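Local atomic coordinates of oxidoreductase (Listeria innocua, PDB entry 3E18), a protein that binds NAD through a Rossmann-fold domain and is probably a dehydrogenase of the GFO/IDH/MocA family, its substrate unknown. Residues A[332-335]-A[336-340]. Sequence-based numbering, arbitrary orientation.
Sequences LKLI and EAIFE
Ile335 and Phe339, one turn apart on the alpha-helix 325-344, run alongside each other, both leaving the helix in the same direction. The evidence for their packing is the approach of the Ile335 methyl CG2 to the ring atom CE2 of Phe339, 3.6 Å. A chi1 of -73° sets CG1 of Ile335 beside the backbone N and leaves CG2 opposite it, on the side where it meets CD2 and CE2 of Phe339. The carbonyl oxygen of Ile335 meets the same ring obliquely, 3.3 Å from CD2 of Phe339. That oxygen also accepts the amide of Phe339, N to O 3.0 Å. The bond is fairly straight, with an N-H...O angle of 161°.

A second i, i+4 pair, Leu334 and Ile338, is looser: Leu334 CG and Ile338 CD1 are 4.3 Å apart. Tighter is the fit of Ile338 CG1 against Leu334 O, at 3.4 Å, beside the backbone bond that Ile338 N gives to that oxygen. Both side chains touch Val196 of strand 193-201, and Ile335 and Ile338 both rest on Leu182 of helix 173-188; this face of the helix packs against both strand 193-201 of the mixed sheet and helix 173-188.

Glu336 turns toward another surface. Its extended chain runs back toward the preceding turn, and its carboxylate OE1 is hydrogen-bonded to Ser102 of helix 102-115, which tethers the turn to the Rossmann-domain side. Lys333 NZ stays 5.4 Å from Glu336 OE1, too far for a salt bridge, although the opposite charges may still attract weakly. Along the Glu336 side chain, the methylene CG passes 3.3 Å from Leu332 O, the oxygen that accepts the Glu336 backbone N-H.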
loop_
_atom_site.group_PDB
_atom_site.type_symbol
_atom_site.label_atom_id
_atom_site.label_comp_id
_atom_site.label_asym_id
_atom_site.label_seq_id
_atom_site.Cartn_x
_atom_site.Cartn_y
_atom_site.Cartn_z
ATOM N N LEU A 332 -5.952 18.007 12.078
ATOM C CA LEU A 332 -5.968 17.471 13.444
ATOM C C LEU A 332 -7.120 16.493 13.662
ATOM O O LEU A 332 -6.951 15.495 14.347
ATOM C CB LEU A 332 -5.989 18.591 14.503
ATOM C CG LEU A 332 -4.771 19.517 14.625
ATOM C CD1 LEU A 332 -5.104 20.657 15.583
ATOM C CD2 LEU A 332 -3.525 18.807 15.103
ATOM N N LYS A 333 -8.263 16.769 13.038
ATOM C CA LYS A 333 -9.388 15.847 13.029
ATOM C C LYS A 333 -9.035 14.544 12.300
ATOM O O LYS A 333 -9.495 13.471 12.692
ATOM C CB LYS A 333 -10.589 16.494 12.347
ATOM C CG LYS A 333 -11.444 17.376 13.238
ATOM C CD LYS A 333 -12.685 17.851 12.486
ATOM C CE LYS A 333 -13.841 16.846 12.526
ATOM N NZ LYS A 333 -14.435 16.684 13.894
ATOM N N LEU A 334 -8.211 14.643 11.254
ATOM C CA LEU A 334 -7.757 13.462 10.512
ATOM C C LEU A 334 -6.806 12.615 11.356
ATOM O O LEU A 334 -6.906 11.390 11.364
ATOM C CB LEU A 334 -7.110 13.856 9.166
ATOM C CG LEU A 334 -6.568 12.771 8.217
ATOM C CD1 LEU A 334 -7.592 11.690 7.980
ATOM C CD2 LEU A 334 -6.162 13.371 6.880
ATOM N N ILE A 335 -5.904 13.270 12.075
ATOM C CA ILE A 335 -5.026 12.581 13.010
ATOM C C ILE A 335 -5.812 11.838 14.113
ATOM O O ILE A 335 -5.476 10.700 14.483
ATOM C CB ILE A 335 -3.999 13.563 13.606
ATOM C CG1 ILE A 335 -2.952 13.919 12.545
ATOM C CG2 ILE A 335 -3.315 12.968 14.829
ATOM C CD1 ILE A 335 -2.061 15.126 12.911
ATOM N N GLU A 336 -6.875 12.474 14.603
ATOM C CA GLU A 336 -7.773 11.859 15.578
ATOM C C GLU A 336 -8.486 10.630 15.000
ATOM O O GLU A 336 -8.567 9.595 15.677
ATOM C CB GLU A 336 -8.773 12.887 16.102
ATOM C CG GLU A 336 -8.114 13.919 17.009
ATOM C CD GLU A 336 -9.019 15.073 17.380
ATOM O OE1 GLU A 336 -9.990 15.375 16.644
ATOM O OE2 GLU A 336 -8.754 15.677 18.431
ATOM N N ALA A 337 -8.973 10.740 13.756
ATOM C CA ALA A 337 -9.539 9.591 13.021
ATOM C C ALA A 337 -8.531 8.456 12.847
ATOM O O ALA A 337 -8.884 7.288 12.973
ATOM C CB ALA A 337 -10.083 10.016 11.676
ATOM N N ILE A 338 -7.277 8.806 12.579
ATOM C CA ILE A 338 -6.231 7.804 12.368
ATOM C C ILE A 338 -6.002 7.027 13.654
ATOM O O ILE A 338 -5.947 5.793 13.638
ATOM C CB ILE A 338 -4.928 8.465 11.854
ATOM C CG1 ILE A 338 -5.063 8.744 10.354
ATOM C CG2 ILE A 338 -3.693 7.606 12.134
ATOM C CD1 ILE A 338 -4.001 9.679 9.797
ATOM N N PHE A 339 -5.879 7.748 14.767
ATOM C CA PHE A 339 -5.627 7.113 16.060
ATOM C C PHE A 339 -6.773 6.210 16.489
ATOM O O PHE A 339 -6.557 5.101 16.989
ATOM C CB PHE A 339 -5.349 8.170 17.114
ATOM C CG PHE A 339 -3.930 8.638 17.113
ATOM C CD1 PHE A 339 -2.888 7.713 17.158
ATOM C CD2 PHE A 339 -3.627 9.989 17.073
ATOM C CE1 PHE A 339 -1.573 8.130 17.157
ATOM C CE2 PHE A 339 -2.293 10.416 17.090
ATOM C CZ PHE A 339 -1.278 9.486 17.131
ATOM N N GLU A 340 -7.990 6.689 16.258
ATOM C CA GLU A 340 -9.190 5.916 16.520
ATOM C C GLU A 340 -9.259 4.660 15.636
ATOM O O GLU A 340 -9.573 3.566 16.128
ATOM C CB GLU A 340 -10.426 6.790 16.302
ATOM C CG GLU A 340 -11.735 6.084 16.670
ATOM C CD GLU A 340 -12.971 6.807 16.175
ATOM O OE1 GLU A 340 -12.913 8.035 15.919
ATOM O OE2 GLU A 340 -14.017 6.139 16.043
#